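PDB 4ECN: leucine-rich repeat protein from Bacteroides thetaiotaomicron, which is of unknown function but, as an extracellular leucine-rich repeat protein with two DUF4458 domains, probably binds other proteins. Local coordinates for residues T134-K139 with T252-V257; Y216-Y221 with E242-I247. All coordinates share one frame; numbering follows the deposited sequence.

Interaction 1 (T134-K139 with T252-V257)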
ATOM      1  N   THR A 134     -41.441  23.576 -15.061  1.00 60.44           N
ATOM      2  CA  THR A 134     -42.369  22.520 -14.666  1.00 60.19           C
ATOM      3  C   THR A 134     -42.137  21.356 -15.602  1.00 63.55           C
ATOM      4  O   THR A 134     -41.827  21.563 -16.779  1.00 62.15           O
ATOM      5  CB  THR A 134     -43.832  22.970 -14.656  1.00 67.44           C
ATOM      6  OG1 THR A 134     -44.167  23.482 -15.951  1.00 75.28           O
ATOM      7  CG2 THR A 134     -44.130  23.978 -13.566  1.00 60.69           C
ATOM      8  N   PHE A 135     -42.290  20.137 -15.091  1.00 59.98           N
ATOM      9  CA  PHE A 135     -42.061  18.934 -15.882  1.00 58.84           C
ATOM     10  C   PHE A 135     -43.369  18.251 -16.245  1.00 63.27           C
ATOM     11  O   PHE A 135     -44.391  18.428 -15.570  1.00 64.34           O
ATOM     12  CB  PHE A 135     -41.145  17.966 -15.112  1.00 59.38           C
ATOM     13  CG  PHE A 135     -39.797  18.594 -14.855  1.00 59.27           C
ATOM     14  CD1 PHE A 135     -38.787  18.523 -15.808  1.00 61.37           C
ATOM     15  CD2 PHE A 135     -39.570  19.346 -13.708  1.00 59.40           C
ATOM     16  CE1 PHE A 135     -37.566  19.156 -15.598  1.00 60.67           C
ATOM     17  CE2 PHE A 135     -38.343  19.973 -13.499  1.00 60.59           C
ATOM     18  CZ  PHE A 135     -37.350  19.861 -14.435  1.00 58.08           C
ATOM     19  N   LYS A 136     -43.322  17.498 -17.345  1.00 58.35           N
ATOM     20  CA  LYS A 136     -44.407  16.709 -17.885  1.00 58.65           C
ATOM     21  C   LYS A 136     -43.849  15.337 -18.188  1.00 65.00           C
ATOM     22  O   LYS A 136     -43.016  15.171 -19.100  1.00 63.88           O
ATOM     23  CB  LYS A 136     -45.005  17.396 -19.114  1.00 61.02           C
ATOM     24  CG  LYS A 136     -46.120  16.644 -19.829  1.00 72.03           C
ATOM     25  CD  LYS A 136     -46.270  17.229 -21.238  1.00 82.38           C
ATOM     26  CE  LYS A 136     -47.350  16.615 -22.093  1.00 90.96           C
ATOM     27  NZ  LYS A 136     -48.702  17.001 -21.622  1.00101.52           N
ATOM     28  N   LEU A 137     -44.248  14.372 -17.345  1.00 63.99           N
ATOM     29  CA  LEU A 137     -43.866  12.965 -17.429  1.00 64.94           C
ATOM     30  C   LEU A 137     -44.661  12.308 -18.557  1.00 72.53           C
ATOM     31  O   LEU A 137     -45.874  12.465 -18.611  1.00 72.28           O
ATOM     32  CB  LEU A 137     -44.099  12.257 -16.083  1.00 64.75           C
ATOM     33  CG  LEU A 137     -43.100  12.481 -14.951  1.00 68.52           C
ATOM     34  CD1 LEU A 137     -43.176  13.902 -14.374  1.00 68.22           C
ATOM     35  CD2 LEU A 137     -43.370  11.505 -13.821  1.00 71.48           C
ATOM     36  N   SER A 138     -43.977  11.611 -19.471  1.00 72.54           N
ATOM     37  CA  SER A 138     -44.596  11.009 -20.648  1.00 74.91           C
ATOM     38  C   SER A 138     -44.077   9.603 -20.915  1.00 83.20           C
ATOM     39  O   SER A 138     -42.904   9.340 -20.637  1.00 83.38           O
ATOM     40  CB  SER A 138     -44.299  11.884 -21.863  1.00 80.02           C
ATOM     41  OG  SER A 138     -44.353  13.274 -21.575  1.00 92.11           O
ATOM     42  N   LYS A 139     -44.920   8.714 -21.497  1.00 82.88           N
ATOM     43  CA  LYS A 139     -44.513   7.352 -21.871  1.00 84.31           C
ATOM     44  C   LYS A 139     -43.646   7.370 -23.140  1.00 92.64           C
ATOM     45  O   LYS A 139     -44.068   7.908 -24.161  1.00 92.13           O
ATOM     46  CB  LYS A 139     -45.723   6.432 -22.091  1.00 87.82           C
ATOM     47  CG  LYS A 139     -46.554   6.108 -20.865  1.00 99.75           C
ATOM     48  CD  LYS A 139     -47.561   5.007 -21.211  1.00110.18           C
ATOM     49  CE  LYS A 139     -48.449   4.604 -20.058  1.00119.69           C
ATOM     50  NZ  LYS A 139     -49.351   3.475 -20.415  1.00127.66           N
ATOM     51  N   THR A 252     -40.712  28.226 -18.035  1.00 66.47           N
ATOM     52  CA  THR A 252     -40.788  27.249 -19.111  1.00 66.33           C
ATOM     53  C   THR A 252     -41.737  26.154 -18.610  1.00 71.09           C
ATOM     54  O   THR A 252     -41.567  25.650 -17.502  1.00 71.01           O
ATOM     55  CB  THR A 252     -39.388  26.767 -19.504  1.00 68.85           C
ATOM     56  OG1 THR A 252     -38.596  27.905 -19.890  1.00 65.43           O
ATOM     57  CG2 THR A 252     -39.424  25.698 -20.613  1.00 62.34           C
ATOM     58  N   LYS A 253     -42.764  25.837 -19.389  1.00 68.21           N
ATOM     59  CA  LYS A 253     -43.754  24.869 -18.955  1.00 68.46           C
ATOM     60  C   LYS A 253     -43.564  23.534 -19.664  1.00 73.00           C
ATOM     61  O   LYS A 253     -43.176  23.492 -20.835  1.00 72.55           O
ATOM     62  CB  LYS A 253     -45.171  25.428 -19.227  1.00 71.96           C
ATOM     63  CG  LYS A 253     -46.324  24.679 -18.552  1.00 83.35           C
ATOM     64  CD  LYS A 253     -47.679  25.056 -19.169  1.00 88.91           C
ATOM     65  CE  LYS A 253     -48.797  24.156 -18.680  1.00 90.02           C
ATOM     66  NZ  LYS A 253     -50.078  24.405 -19.391  1.00 92.27           N
ATOM     67  N   ASP A 254     -43.871  22.444 -18.930  1.00 70.23           N
ATOM     68  CA  ASP A 254     -43.924  21.038 -19.337  1.00 70.17           C
ATOM     69  C   ASP A 254     -42.656  20.561 -20.100  1.00 72.11           C
ATOM     70  O   ASP A 254     -42.704  20.212 -21.290  1.00 72.32           O
ATOM     71  CB  ASP A 254     -45.181  20.787 -20.184  1.00 73.30           C
ATOM     72  CG  ASP A 254     -46.462  20.860 -19.363  1.00 91.25           C
ATOM     73  OD1 ASP A 254     -46.368  20.896 -18.097  1.00 91.32           O
ATOM     74  OD2 ASP A 254     -47.561  20.850 -19.975  1.00100.78           O
ATOM     75  N   ALA A 255     -41.542  20.479 -19.344  1.00 65.79           N
ATOM     76  CA  ALA A 255     -40.227  19.975 -19.753  1.00 63.16           C
ATOM     77  C   ALA A 255     -40.281  18.439 -19.790  1.00 61.67           C
ATOM     78  O   ALA A 255     -40.810  17.833 -18.860  1.00 61.19           O
ATOM     79  CB  ALA A 255     -39.167  20.483 -18.781  1.00 63.19           C
ATOM     80  N   ASN A 256     -39.771  17.813 -20.855  1.00 55.59           N
ATOM     81  CA  ASN A 256     -39.914  16.368 -21.055  1.00 55.41           C
ATOM     82  C   ASN A 256     -39.130  15.436 -20.060  1.00 60.41           C
ATOM     83  O   ASN A 256     -37.901  15.423 -20.045  1.00 60.78           O
ATOM     84  CB  ASN A 256     -39.477  15.974 -22.468  1.00 50.31           C
ATOM     85  CG  ASN A 256     -39.757  14.522 -22.806  1.00 62.33           C
ATOM     86  OD1 ASN A 256     -38.906  13.829 -23.394  1.00 51.99           O
ATOM     87  ND2 ASN A 256     -40.962  14.027 -22.439  1.00 54.84           N
ATOM     88  N   VAL A 257     -39.879  14.569 -19.344  1.00 56.07           N
ATOM     89  CA  VAL A 257     -39.350  13.508 -18.493  1.00 55.32           C
ATOM     90  C   VAL A 257     -39.836  12.187 -19.134  1.00 60.95           C
ATOM     91  O   VAL A 257     -40.986  11.789 -18.921  1.00 61.29           O
ATOM     92  CB  VAL A 257     -39.717  13.658 -16.996  1.00 59.32           C
ATOM     93  CG1 VAL A 257     -39.140  12.512 -16.171  1.00 58.71           C
ATOM     94  CG2 VAL A 257     -39.242  14.999 -16.443  1.00 58.65           C
TER
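Thr134 tucks its hydroxyl between its own backbone N and carbonyl carbon (chi1 56°), which turns OG1 to Lys253 and Asp254; Phe135 carries CG beside its backbone N (chi1 -62°), bringing CD1 within 3.6 Å of both Ala255 CB and Val257 CG2. Those two aliphatic groups meet the ring obliquely. Beyond it, Leu137 and Val257 lie side by side and point the same way, CG to CB 4.1 Å. The backbones run as parallel strands: Thr134 O takes Ala255 N at 2.8 Å, Ala255 O takes Lys136 N, Lys136 O takes Val257 N, and Val257 O takes Ser138 N. Asp254 has a positive phi (50°), and its N-H misses Thr134 O; Thr134 OG1 accepts it instead, at 3.2 Å from Asp254 N. On the face opposite Phe135, Lys136 CB packs on Asp254 CB at 3.6 Å, while Lys136 NZ and Asp254 OD2 stay 4.3 Å apart, beyond a salt bridge. The chemistry is thus divided: Phe135, Leu137, Ala255 and Val257 are buried together on one apolar face, the Lys136-Asp254 attraction is probably loose, and a side-chain hydroxyl satisfies the amide that the irregular strand turns from the regular ladder.

Interaction 2 (Y216-Y221 with E242-I247)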
ATOM      1  N   TYR A 216     -31.404  22.820 -21.657  1.00 51.05           N
ATOM      2  CA  TYR A 216     -31.243  21.592 -20.906  1.00 49.92           C
ATOM      3  C   TYR A 216     -31.870  20.403 -21.573  1.00 51.32           C
ATOM      4  O   TYR A 216     -32.686  20.551 -22.473  1.00 50.54           O
ATOM      5  CB  TYR A 216     -31.919  21.747 -19.525  1.00 50.92           C
ATOM      6  CG  TYR A 216     -31.340  22.817 -18.646  1.00 52.33           C
ATOM      7  CD1 TYR A 216     -31.661  24.160 -18.845  1.00 55.15           C
ATOM      8  CD2 TYR A 216     -30.544  22.491 -17.556  1.00 52.51           C
ATOM      9  CE1 TYR A 216     -31.132  25.158 -18.029  1.00 56.64           C
ATOM     10  CE2 TYR A 216     -30.014  23.478 -16.728  1.00 53.64           C
ATOM     11  CZ  TYR A 216     -30.315  24.809 -16.968  1.00 62.27           C
ATOM     12  OH  TYR A 216     -29.795  25.774 -16.157  1.00 64.50           O
ATOM     13  N   GLN A 217     -31.564  19.228 -21.024  1.00 46.92           N
ATOM     14  CA  GLN A 217     -32.161  17.935 -21.300  1.00 46.73           C
ATOM     15  C   GLN A 217     -32.243  17.143 -20.008  1.00 51.62           C
ATOM     16  O   GLN A 217     -31.289  17.187 -19.216  1.00 51.77           O
ATOM     17  CB  GLN A 217     -31.387  17.149 -22.354  1.00 47.61           C
ATOM     18  CG  GLN A 217     -31.574  17.594 -23.786  1.00 62.01           C
ATOM     19  CD  GLN A 217     -30.795  16.665 -24.670  1.00 79.76           C
ATOM     20  OE1 GLN A 217     -29.558  16.767 -24.782  1.00 78.71           O
ATOM     21  NE2 GLN A 217     -31.491  15.676 -25.238  1.00 61.63           N
ATOM     22  N   VAL A 218     -33.355  16.407 -19.790  1.00 46.96           N
ATOM     23  CA  VAL A 218     -33.447  15.514 -18.643  1.00 45.88           C
ATOM     24  C   VAL A 218     -32.547  14.318 -19.002  1.00 48.87           C
ATOM     25  O   VAL A 218     -32.674  13.772 -20.099  1.00 49.51           O
ATOM     26  CB  VAL A 218     -34.897  15.137 -18.250  1.00 50.23           C
ATOM     27  CG1 VAL A 218     -34.913  14.065 -17.162  1.00 49.94           C
ATOM     28  CG2 VAL A 218     -35.654  16.369 -17.760  1.00 50.25           C
ATOM     29  N   VAL A 219     -31.577  13.990 -18.131  1.00 42.98           N
ATOM     30  CA  VAL A 219     -30.597  12.944 -18.407  1.00 41.50           C
ATOM     31  C   VAL A 219     -30.784  11.711 -17.457  1.00 46.11           C
ATOM     32  O   VAL A 219     -30.156  10.665 -17.675  1.00 45.28           O
ATOM     33  CB  VAL A 219     -29.141  13.497 -18.340  1.00 43.60           C
ATOM     34  CG1 VAL A 219     -28.898  14.495 -19.467  1.00 43.51           C
ATOM     35  CG2 VAL A 219     -28.796  14.101 -16.977  1.00 42.05           C
ATOM     36  N   ALA A 220     -31.669  11.815 -16.456  1.00 44.30           N
ATOM     37  CA  ALA A 220     -31.953  10.699 -15.541  1.00 45.02           C
ATOM     38  C   ALA A 220     -33.153  10.980 -14.639  1.00 49.89           C
ATOM     39  O   ALA A 220     -33.448  12.140 -14.336  1.00 50.27           O
ATOM     40  CB  ALA A 220     -30.732  10.397 -14.671  1.00 45.12           C
ATOM     41  N   TYR A 221     -33.820   9.915 -14.173  1.00 46.82           N
ATOM     42  CA  TYR A 221     -34.929  10.050 -13.221  1.00 47.42           C
ATOM     43  C   TYR A 221     -35.067   8.793 -12.351  1.00 53.21           C
ATOM     44  O   TYR A 221     -34.636   7.692 -12.729  1.00 52.24           O
ATOM     45  CB  TYR A 221     -36.286  10.354 -13.913  1.00 49.28           C
ATOM     46  CG  TYR A 221     -36.826   9.201 -14.732  1.00 52.26           C
ATOM     47  CD1 TYR A 221     -37.616   8.212 -14.146  1.00 54.87           C
ATOM     48  CD2 TYR A 221     -36.488   9.057 -16.076  1.00 53.37           C
ATOM     49  CE1 TYR A 221     -38.052   7.108 -14.876  1.00 56.75           C
ATOM     50  CE2 TYR A 221     -36.926   7.962 -16.817  1.00 55.25           C
ATOM     51  CZ  TYR A 221     -37.719   6.996 -16.215  1.00 66.49           C
ATOM     52  OH  TYR A 221     -38.180   5.930 -16.944  1.00 72.94           O
ATOM     53  N   GLU A 242     -36.428  15.392 -24.320  1.00 61.55           N
ATOM     54  CA  GLU A 242     -36.483  16.435 -25.341  1.00 61.00           C
ATOM     55  C   GLU A 242     -36.004  17.763 -24.746  1.00 63.67           C
ATOM     56  O   GLU A 242     -36.367  18.108 -23.622  1.00 63.43           O
ATOM     57  CB  GLU A 242     -37.894  16.545 -25.920  1.00 62.64           C
ATOM     58  CG  GLU A 242     -38.242  15.388 -26.836  1.00 69.15           C
ATOM     59  CD  GLU A 242     -37.468  15.389 -28.137  1.00 98.17           C
ATOM     60  OE1 GLU A 242     -37.681  16.311 -28.961  1.00 92.88           O
ATOM     61  OE2 GLU A 242     -36.643  14.467 -28.330  1.00103.58           O
ATOM     62  N   SER A 243     -35.128  18.455 -25.493  1.00 58.92           N
ATOM     63  CA  SER A 243     -34.472  19.708 -25.115  1.00 57.18           C
ATOM     64  C   SER A 243     -35.472  20.805 -24.805  1.00 59.56           C
ATOM     65  O   SER A 243     -36.439  20.991 -25.536  1.00 61.39           O
ATOM     66  CB  SER A 243     -33.544  20.177 -26.226  1.00 59.93           C
ATOM     67  OG  SER A 243     -33.009  19.065 -26.927  1.00 70.92           O
ATOM     68  N   PHE A 244     -35.260  21.486 -23.691  1.00 52.99           N
ATOM     69  CA  PHE A 244     -36.083  22.598 -23.274  1.00 52.36           C
ATOM     70  C   PHE A 244     -35.171  23.768 -22.986  1.00 59.35           C
ATOM     71  O   PHE A 244     -33.976  23.571 -22.745  1.00 58.87           O
ATOM     72  CB  PHE A 244     -36.968  22.236 -22.082  1.00 52.92           C
ATOM     73  CG  PHE A 244     -36.269  21.853 -20.800  1.00 52.87           C
ATOM     74  CD1 PHE A 244     -35.907  20.532 -20.553  1.00 54.17           C
ATOM     75  CD2 PHE A 244     -36.061  22.792 -19.794  1.00 53.94           C
ATOM     76  CE1 PHE A 244     -35.315  20.170 -19.346  1.00 54.02           C
ATOM     77  CE2 PHE A 244     -35.472  22.424 -18.580  1.00 55.13           C
ATOM     78  CZ  PHE A 244     -35.122  21.114 -18.357  1.00 52.50           C
ATOM     79  N   THR A 245     -35.706  24.985 -23.045  1.00 57.92           N
ATOM     80  CA  THR A 245     -34.880  26.162 -22.831  1.00 58.17           C
ATOM     81  C   THR A 245     -35.497  27.007 -21.706  1.00 64.18           C
ATOM     82  O   THR A 245     -36.714  27.189 -21.675  1.00 64.03           O
ATOM     83  CB  THR A 245     -34.747  26.927 -24.165  1.00 61.10           C
ATOM     84  OG1 THR A 245     -34.356  26.014 -25.205  1.00 56.31           O
ATOM     85  CG2 THR A 245     -33.777  28.101 -24.090  1.00 56.99           C
ATOM     86  N   VAL A 246     -34.647  27.502 -20.780  1.00 61.19           N
ATOM     87  CA  VAL A 246     -35.037  28.365 -19.660  1.00 61.12           C
ATOM     88  C   VAL A 246     -34.689  29.810 -20.021  1.00 67.46           C
ATOM     89  O   VAL A 246     -33.563  30.089 -20.450  1.00 67.13           O
ATOM     90  CB  VAL A 246     -34.375  27.926 -18.330  1.00 64.06           C
ATOM     91  CG1 VAL A 246     -34.719  28.875 -17.196  1.00 63.47           C
ATOM     92  CG2 VAL A 246     -34.753  26.498 -17.962  1.00 63.84           C
ATOM     93  N   ILE A 247     -35.664  30.719 -19.851  1.00 66.11           N
ATOM     94  CA  ILE A 247     -35.510  32.147 -20.145  1.00 67.02           C
ATOM     95  C   ILE A 247     -35.490  32.909 -18.839  1.00 72.20           C
ATOM     96  O   ILE A 247     -36.272  32.580 -17.951  1.00 72.00           O
ATOM     97  CB  ILE A 247     -36.644  32.661 -21.097  1.00 70.57           C
ATOM     98  CG1 ILE A 247     -36.887  31.752 -22.341  1.00 70.43           C
ATOM     99  CG2 ILE A 247     -36.473  34.136 -21.475  1.00 71.73           C
ATOM    100  CD1 ILE A 247     -35.700  31.484 -23.270  1.00 78.50           C
TER
HETATM  101  O   HOH W   1     -35.829  17.007 -21.248  1.00 38.98           O
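Tyr216 and Phe244 form the single antiparallel hydrogen-bonded bridge between the segments, Tyr216 N to Phe244 O 2.9 Å and Phe244 N to Tyr216 O 3.0 Å, while the short strand axes stand at 123°. Phe244 sets CG between its backbone N and carbonyl carbon (chi1 62°), which brings the ring close to Tyr216. Tyr216 CB sits over one face, 3.8 Å from the centroid of the Phe244 ring, a CH-pi contact. The two ring planes are only 15° from parallel but slid apart, centroids 5.7 Å from each other, and barely overlap. Val246 CG2 meets Tyr216 CE1 at 3.9 Å, and Val218 CG2 approaches Phe244 CE1 at 4.1 Å. A water accepts from Val218 N at 2.9 Å and donates to Glu242 O at 2.7 Å; it lies in the plane of the Phe244 ring, at its edge. An alanine in place of Phe244 would probably leave Tyr216 CB and Val218 CG2 without their aromatic partner and open a gap beside Val133 and Val162, which the ring also touches. A short strand is thus added to the long strand 214-227, its aromatic ring in contact with strands 130-139 and 157-164, an arrangement consistent with a transthyretin-like beta fold, DUF4458 being a family of the transthyretin clan.

In the fold
The two interactions belong to one mixed beta sheet, which takes in strands from 130-139 to 251-259, with centres about 9 Å apart and both well away from the centre of the long chain. In sequence, 134-139 comes first, then 216-221 and 242-247 of interaction 2, and finally 252-257, which returns to pair with 134-139. Strands 244-246 and 251-259 are consecutive, and two probable hydrogen bonds tie segment 242-247 to segment 252-257: Thr252 OG1 to Thr245 O and Asn256 OD1 to Glu242 N. Val218 CG2 also packs on Asn256 O. Interaction 1 thus brings strand 251-259 back beside strand 130-139, over a hundred residues earlier in the chain, while interaction 2 adds the short strand preceding that return.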